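Local coordinates for protein zonadhesin (Komagataella phaffii, PDB 5FX8) that is a putative cell-surface adhesin that may mediate cell-cell interaction by forming salt bridges and hydrogen bonds with other proteins, at residues 3-8 and 28-33; 36-41 and 98-103; 43-48 and 91-96. All coordinates share one frame; numbering follows the deposited sequence.

Contact 1 of 3, residues 3-8 and 28-33; sequences PISDIT and SFVFST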
# COMPACT_ATOMS: atom_id res chain seq x y z
N PRO C 3 50.17 -30.18 -61.97
CA PRO C 3 50.78 -29.34 -60.94
C PRO C 3 49.86 -28.92 -59.78
O PRO C 3 50.11 -27.91 -59.14
CB PRO C 3 51.21 -28.13 -61.75
CG PRO C 3 50.16 -28.02 -62.79
CD PRO C 3 49.80 -29.41 -63.16
N ILE C 4 48.80 -29.67 -59.49
CA ILE C 4 48.03 -29.36 -58.29
C ILE C 4 48.82 -29.80 -57.08
O ILE C 4 49.15 -30.99 -56.96
CB ILE C 4 46.66 -30.04 -58.33
CG1 ILE C 4 45.79 -29.42 -59.42
CG2 ILE C 4 46.00 -29.95 -56.97
CD1 ILE C 4 44.46 -30.03 -59.49
N SER C 5 49.12 -28.87 -56.18
CA SER C 5 49.86 -29.19 -54.95
C SER C 5 48.97 -29.34 -53.73
O SER C 5 49.42 -29.92 -52.73
CB SER C 5 50.91 -28.11 -54.66
OG SER C 5 50.34 -26.81 -54.64
N ASP C 6 47.75 -28.83 -53.78
CA ASP C 6 46.88 -28.81 -52.62
C ASP C 6 45.49 -28.40 -53.05
O ASP C 6 45.32 -27.71 -54.06
CB ASP C 6 47.40 -27.84 -51.56
CG ASP C 6 46.89 -28.19 -50.22
OD1 ASP C 6 46.30 -29.29 -50.13
OD2 ASP C 6 47.11 -27.41 -49.29
N ILE C 7 44.50 -28.86 -52.28
CA ILE C 7 43.10 -28.46 -52.42
C ILE C 7 42.57 -28.16 -51.02
O ILE C 7 42.52 -29.05 -50.16
CB ILE C 7 42.25 -29.54 -53.12
CG1 ILE C 7 42.79 -29.86 -54.51
CG2 ILE C 7 40.83 -29.08 -53.28
CD1 ILE C 7 42.06 -31.00 -55.21
N THR C 8 42.21 -26.90 -50.77
CA THR C 8 41.79 -26.47 -49.44
C THR C 8 40.34 -26.04 -49.46
O THR C 8 39.80 -25.64 -50.49
CB THR C 8 42.67 -25.33 -48.93
OG1 THR C 8 42.51 -24.18 -49.75
CG2 THR C 8 44.11 -25.76 -48.96
N SER C 28 39.64 -24.07 -52.94
CA SER C 28 40.82 -23.51 -53.60
C SER C 28 41.71 -24.58 -54.19
O SER C 28 42.12 -25.52 -53.50
CB SER C 28 41.63 -22.67 -52.61
OG SER C 28 40.87 -21.58 -52.16
N PHE C 29 42.06 -24.43 -55.46
CA PHE C 29 42.93 -25.37 -56.16
C PHE C 29 44.28 -24.69 -56.34
O PHE C 29 44.42 -23.78 -57.15
CB PHE C 29 42.32 -25.79 -57.50
CG PHE C 29 41.03 -26.53 -57.36
CD1 PHE C 29 39.83 -25.84 -57.31
CD2 PHE C 29 41.02 -27.90 -57.22
CE1 PHE C 29 38.64 -26.50 -57.16
CE2 PHE C 29 39.83 -28.57 -57.09
CZ PHE C 29 38.63 -27.87 -57.06
N VAL C 30 45.25 -25.10 -55.56
CA VAL C 30 46.57 -24.49 -55.57
C VAL C 30 47.40 -25.14 -56.66
O VAL C 30 47.44 -26.37 -56.76
CB VAL C 30 47.24 -24.63 -54.20
CG1 VAL C 30 48.63 -24.00 -54.19
CG2 VAL C 30 46.38 -23.99 -53.17
N PHE C 31 48.06 -24.32 -57.47
CA PHE C 31 48.92 -24.77 -58.56
C PHE C 31 50.34 -24.29 -58.29
O PHE C 31 50.56 -23.10 -58.06
CB PHE C 31 48.45 -24.24 -59.90
CG PHE C 31 47.14 -24.82 -60.36
CD1 PHE C 31 45.95 -24.31 -59.93
CD2 PHE C 31 47.12 -25.86 -61.27
CE1 PHE C 31 44.77 -24.81 -60.36
CE2 PHE C 31 45.94 -26.37 -61.70
CZ PHE C 31 44.76 -25.84 -61.24
N SER C 32 51.29 -25.21 -58.33
CA SER C 32 52.69 -24.89 -58.08
C SER C 32 53.58 -25.85 -58.86
O SER C 32 53.16 -26.92 -59.28
CB SER C 32 53.03 -24.95 -56.60
OG SER C 32 54.41 -24.71 -56.39
N THR C 33 54.82 -25.42 -59.06
CA THR C 33 55.85 -26.27 -59.63
C THR C 33 57.12 -26.05 -58.82
O THR C 33 57.58 -24.92 -58.69
CB THR C 33 56.06 -25.96 -61.11
OG1 THR C 33 56.18 -24.55 -61.29
CG2 THR C 33 54.87 -26.38 -61.90
O HOH W 1 40.31 -22.62 -49.49
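Ile7 and Phe29 meet on the buried face of two neighbouring antiparallel strands, where CG1 of Ile7 comes to 3.8 Å from CD2 of Phe29. CD1 and CG2 of the isoleucine touch the same CD2-CE2 side bond of the ring, and the two side chains slant past each other. One pair further along, Ile4 lies side by side with Phe31, its CG1 3.8 Å from CE2 of the ring. CG of Pro3 reaches the Phe31 ring at its edge, 4.0 Å from CD2. Branched aliphatics and flat rings suit this face because they fill an interior without polar ends to satisfy. Both phenylalanines leave their strand on this face, and CG anti to the carbonyl carbon (chi1 -63° in Phe29) swings the Phe29 ring toward Ile7.

The other face is more polar. There Thr8 and Ser28 are joined by water 1, 2.7 Å from OG1 of Thr8 and 2.9 Å from OG of Ser28, as small hydroxyl residues readily allow at a partly open surface.

Behind the side chains runs the backbone. Thr8 and Ser28 exchange two bonds, the N of Ser28 giving to the O of Thr8 at 2.9 Å. At the other end the N of Ser32 reaches the O of Pro3 at 3.1 Å. Ile4 lies opposite Phe31 and Ile7 opposite Phe29, three residues against two, and within this step the N of Ser5 bonds to the O of Val30 at 3.1 Å.

Further out, Glu105 accepts from Ser32 OG. Strand 25-31 lies between strand 4-11 and strand 101-114 in the sheet of the first cohesin-like domain; Phe29 and Phe31 both meet the ring of Phe92 edge-to-face, and strand 45-49 covers Ile4 and Ile7 through Val48.

Contact 2 of 3, residues 36-41 and 98-103; sequences SDETIA and GQVITD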
# COMPACT_ATOMS: atom_id res chain seq x y z
N SER C 36 60.49 -30.72 -61.44
CA SER C 36 60.70 -30.26 -62.80
C SER C 36 59.93 -31.11 -63.79
O SER C 36 60.42 -31.44 -64.87
CB SER C 36 62.19 -30.23 -63.17
OG SER C 36 62.79 -29.01 -62.79
N ASP C 37 58.70 -31.47 -63.44
CA ASP C 37 57.79 -32.00 -64.44
C ASP C 37 57.58 -30.95 -65.53
O ASP C 37 57.80 -29.76 -65.34
CB ASP C 37 56.44 -32.38 -63.84
CG ASP C 37 56.49 -33.64 -63.00
OD1 ASP C 37 57.35 -33.76 -62.10
OD2 ASP C 37 55.62 -34.51 -63.24
N GLU C 38 57.13 -31.41 -66.69
CA GLU C 38 56.99 -30.51 -67.82
C GLU C 38 55.58 -29.96 -67.98
O GLU C 38 55.42 -28.92 -68.63
CB GLU C 38 57.41 -31.23 -69.11
CG GLU C 38 56.98 -32.70 -69.18
CD GLU C 38 55.72 -32.92 -70.01
OE1 GLU C 38 55.34 -32.01 -70.77
OE2 GLU C 38 55.13 -34.02 -69.92
N THR C 39 54.58 -30.60 -67.37
CA THR C 39 53.15 -30.41 -67.63
C THR C 39 52.84 -30.23 -69.11
O THR C 39 53.10 -29.18 -69.72
CB THR C 39 52.55 -29.27 -66.78
OG1 THR C 39 51.14 -29.25 -66.97
CG2 THR C 39 53.08 -27.92 -67.13
N ILE C 40 52.23 -31.26 -69.67
CA ILE C 40 52.08 -31.42 -71.11
C ILE C 40 51.25 -30.28 -71.69
O ILE C 40 50.89 -30.31 -72.87
CB ILE C 40 51.46 -32.79 -71.46
CG1 ILE C 40 50.40 -33.19 -70.44
CG2 ILE C 40 52.55 -33.87 -71.62
CD1 ILE C 40 49.57 -34.38 -70.86
N ALA C 41 50.95 -29.27 -70.89
CA ALA C 41 50.02 -28.22 -71.30
C ALA C 41 50.51 -27.48 -72.58
O ALA C 41 51.68 -27.65 -72.88
CB ALA C 41 49.82 -27.27 -70.14
N GLY C 98 50.40 -27.35 -78.24
CA GLY C 98 51.55 -28.13 -78.15
C GLY C 98 52.72 -27.28 -77.69
O GLY C 98 53.53 -26.83 -78.51
N GLN C 99 52.76 -26.94 -76.40
CA GLN C 99 53.70 -25.93 -75.91
C GLN C 99 53.89 -26.15 -74.41
O GLN C 99 53.13 -25.61 -73.61
CB GLN C 99 53.19 -24.53 -76.18
CG GLN C 99 53.92 -23.78 -77.26
CD GLN C 99 53.89 -22.28 -77.04
OE1 GLN C 99 53.06 -21.76 -76.34
NE2 GLN C 99 54.82 -21.59 -77.63
N VAL C 100 54.91 -26.93 -74.06
CA VAL C 100 55.28 -27.23 -72.68
C VAL C 100 55.26 -25.98 -71.79
O VAL C 100 55.79 -24.94 -72.17
CB VAL C 100 56.66 -27.89 -72.65
CG1 VAL C 100 57.11 -28.18 -71.25
CG2 VAL C 100 56.64 -29.17 -73.44
N ILE C 101 54.65 -26.08 -70.61
CA ILE C 101 54.66 -25.00 -69.62
C ILE C 101 55.76 -25.29 -68.62
O ILE C 101 55.78 -26.37 -68.01
CB ILE C 101 53.30 -24.86 -68.92
CG1 ILE C 101 52.31 -24.05 -69.73
CG2 ILE C 101 53.45 -24.12 -67.64
CD1 ILE C 101 51.80 -24.73 -70.90
N THR C 102 56.67 -24.35 -68.43
CA THR C 102 57.77 -24.58 -67.50
C THR C 102 57.42 -24.18 -66.07
O THR C 102 57.82 -24.88 -65.13
CB THR C 102 59.00 -23.81 -67.96
OG1 THR C 102 58.90 -22.46 -67.51
CG2 THR C 102 59.07 -23.80 -69.46
N ASP C 103 56.70 -23.08 -65.89
CA ASP C 103 56.39 -22.55 -64.57
C ASP C 103 54.90 -22.31 -64.43
O ASP C 103 54.25 -21.83 -65.37
CB ASP C 103 57.14 -21.25 -64.29
CG ASP C 103 58.63 -21.44 -64.25
OD1 ASP C 103 59.08 -22.58 -64.00
OD2 ASP C 103 59.36 -20.45 -64.47
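Ile101 packs against Ala41 and Thr39, the main apolar meeting between the loop 36-41 and the start of strand 101-114. CD1 of Ile101 lies against the CB of Ala41. Its CG1 stands beside the backbone N and the chain then bends (chi2 72°), which carries the terminal methyl to the alanine. Ala41 is buried, where a small apolar side chain fits. Two residues earlier in the loop, Thr39 turns its methyl inward: CG2 lies 3.6 Å from CB of Ile101 and 3.9 Å from its CG2, while OG1, anti to the backbone N, is carried to a different side of CB. Threonine can thus offer a hydrocarbon surface to the isoleucine and keep a hydroxyl apart from it.

A second, more exposed apolar touch joins Glu38 and Val100, whose side chains cross at about a right angle. The CB of Glu38 comes 3.7 Å from CG1 of Val100, so it is the aliphatic root of the acid that packs. The carboxylate stays near the surface, OE1 grazing CG2 of Val100 at 4.1 Å.

Polar bonding contributes nothing between these two segments. The carbonyls of Glu38 and Ile101, and those of Ala41 and Gln99, are modelled close together, but both members of each pair are acceptors and the spacing is doubtful. Here the backbone of 98-103 bonds to the C-terminal strand instead: Val100 with Val320, just beyond strand 312-319, and Thr102 with Ala318. Thr102 and Asp103 both face Ala318, a classic beta bulge.

The chemistry is consistent with a loop that rests on the start of the strand through a few aliphatic groups, Ala41 the buried one, without adding a strand to the sheet.

Contact 3 of 3, residues 43-48 and 91-96; sequences DATIEV and TFTFSD
The carbonyl O of Ile46 is approached by several groups of the opposite strand. The N of Phe92 gives it a hydrogen bond of 2.8 Å that is nearly straight at hydrogen (172°), although the donor is tilted 25° from the carbonyl plane. CA of Thr91 adds a weaker C-H contact, and the Phe92 ring brings its edge to the same oxygen, with CD1 at 3.5 Å. The pairing is reciprocal, for the N of Ile46 bonds to the O of Phe92 at 2.9 Å. Two residues on, the N of Phe94 bonds to the O of Ala44 at 3.2 Å.

Strands 45-49 and 89-94 thus form an antiparallel pair in the first cohesin-like domain, with side chains alternating between interior and surface. On the interior face, CD1 of Ile46 meets the edge of Phe94, 3.7 Å from CE1. Extension beyond CG1 (chi2 -176°) gives the isoleucine that reach. CG2 of Val48 lies 4.1 Å from CE1 of Phe92, a ring that also packs against Leu79 and Val108.

The outer face carries Thr45, Glu47, Thr91 and Thr93, beta-branched or charged residues that tolerate water. Thr45 lies side by side with Thr93, its CG2 3.6 Å from OG1 of Thr93. Glu47 runs alongside Thr91 in the same way, its aliphatic CG beside the threonine's OG1.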
# COMPACT_ATOMS: atom_id res chain seq x y z
N ASP C 43 46.75 -27.95 -74.39
CA ASP C 43 46.14 -29.24 -74.72
C ASP C 43 45.79 -30.18 -73.55
O ASP C 43 44.96 -31.09 -73.70
CB ASP C 43 47.05 -29.95 -75.78
CG ASP C 43 48.42 -30.35 -75.26
OD1 ASP C 43 48.53 -30.56 -74.02
OD2 ASP C 43 49.32 -30.51 -76.13
N ALA C 44 46.42 -29.99 -72.39
CA ALA C 44 46.39 -30.89 -71.25
C ALA C 44 45.23 -30.59 -70.32
O ALA C 44 44.86 -29.44 -70.11
CB ALA C 44 47.70 -30.80 -70.46
N THR C 45 44.66 -31.64 -69.76
CA THR C 45 43.49 -31.53 -68.92
C THR C 45 43.80 -32.15 -67.57
O THR C 45 44.57 -33.10 -67.48
CB THR C 45 42.31 -32.22 -69.56
OG1 THR C 45 42.68 -33.56 -69.87
CG2 THR C 45 41.91 -31.49 -70.86
N ILE C 46 43.23 -31.56 -66.53
CA ILE C 46 43.35 -32.06 -65.18
C ILE C 46 41.95 -32.21 -64.64
O ILE C 46 41.22 -31.22 -64.50
CB ILE C 46 44.17 -31.12 -64.29
CG1 ILE C 46 45.49 -30.78 -64.97
CG2 ILE C 46 44.42 -31.76 -62.96
CD1 ILE C 46 46.40 -29.94 -64.15
N GLU C 47 41.56 -33.44 -64.35
CA GLU C 47 40.22 -33.74 -63.86
C GLU C 47 40.25 -33.91 -62.35
O GLU C 47 41.05 -34.70 -61.83
CB GLU C 47 39.69 -34.99 -64.55
CG GLU C 47 39.45 -34.75 -65.99
CD GLU C 47 38.60 -35.83 -66.59
OE1 GLU C 47 38.69 -36.97 -66.10
OE2 GLU C 47 37.82 -35.53 -67.52
N VAL C 48 39.39 -33.17 -61.65
CA VAL C 48 39.26 -33.24 -60.19
C VAL C 48 37.79 -33.43 -59.85
O VAL C 48 36.95 -32.63 -60.27
CB VAL C 48 39.78 -31.98 -59.46
CG1 VAL C 48 39.80 -32.25 -57.99
CG2 VAL C 48 41.15 -31.61 -59.90
N THR C 91 37.09 -30.05 -64.81
CA THR C 91 38.18 -30.21 -65.76
C THR C 91 38.90 -28.89 -65.96
O THR C 91 38.28 -27.90 -66.35
CB THR C 91 37.68 -30.73 -67.11
OG1 THR C 91 36.89 -31.91 -66.91
CG2 THR C 91 38.86 -31.06 -67.99
N PHE C 92 40.20 -28.87 -65.74
CA PHE C 92 41.00 -27.71 -66.09
C PHE C 92 41.64 -28.00 -67.44
O PHE C 92 42.20 -29.07 -67.64
CB PHE C 92 42.06 -27.43 -65.03
CG PHE C 92 41.51 -27.16 -63.66
CD1 PHE C 92 41.05 -28.17 -62.85
CD2 PHE C 92 41.51 -25.88 -63.16
CE1 PHE C 92 40.57 -27.91 -61.60
CE2 PHE C 92 41.04 -25.63 -61.92
CZ PHE C 92 40.56 -26.64 -61.13
N THR C 93 41.53 -27.05 -68.36
CA THR C 93 42.05 -27.22 -69.71
C THR C 93 42.94 -26.04 -70.06
O THR C 93 42.46 -24.93 -70.25
CB THR C 93 40.91 -27.34 -70.70
OG1 THR C 93 40.11 -28.46 -70.34
CG2 THR C 93 41.45 -27.51 -72.08
N PHE C 94 44.24 -26.29 -70.18
CA PHE C 94 45.17 -25.23 -70.51
C PHE C 94 45.04 -24.80 -71.96
O PHE C 94 44.60 -25.57 -72.82
CB PHE C 94 46.59 -25.69 -70.22
CG PHE C 94 46.85 -25.96 -68.77
CD1 PHE C 94 46.51 -27.16 -68.20
CD2 PHE C 94 47.47 -25.02 -67.99
CE1 PHE C 94 46.78 -27.40 -66.87
CE2 PHE C 94 47.74 -25.26 -66.67
CZ PHE C 94 47.39 -26.44 -66.11
N SER C 95 45.44 -23.56 -72.24
CA SER C 95 45.14 -22.88 -73.52
C SER C 95 46.44 -22.51 -74.24
O SER C 95 46.75 -21.33 -74.46
CB SER C 95 44.26 -21.64 -73.26
OG SER C 95 43.20 -21.90 -72.34
N ASP C 96 47.21 -23.54 -74.63
CA ASP C 96 48.60 -23.33 -75.08
C ASP C 96 49.02 -24.45 -76.04
O ASP C 96 49.49 -25.53 -75.56
CB ASP C 96 49.57 -23.26 -73.93
CG ASP C 96 50.48 -22.07 -74.09
OD1 ASP C 96 50.33 -21.28 -75.02
OD2 ASP C 96 51.36 -21.95 -73.20

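Contacts 1 and 3 are both regular antiparallel strand pairs with one buried face of aromatic and aliphatic side chains and one more polar face, and those buried faces meet: Val48 of contact 3 touches Phe29 of contact 1, and Ile46 touches Pro3. Contact 2 lies further from the chain's centre, at an end of the first cohesin-like domain, in the N-terminal part of the adhesin. It still reaches that common core, since Ala41 packs on Phe94 and Thr39 on Pro3. Contacts 1 and 3 combine backbone hydrogen bonds with apolar packing; in contact 2 the packing is unaccompanied by hydrogen bonds between its segments.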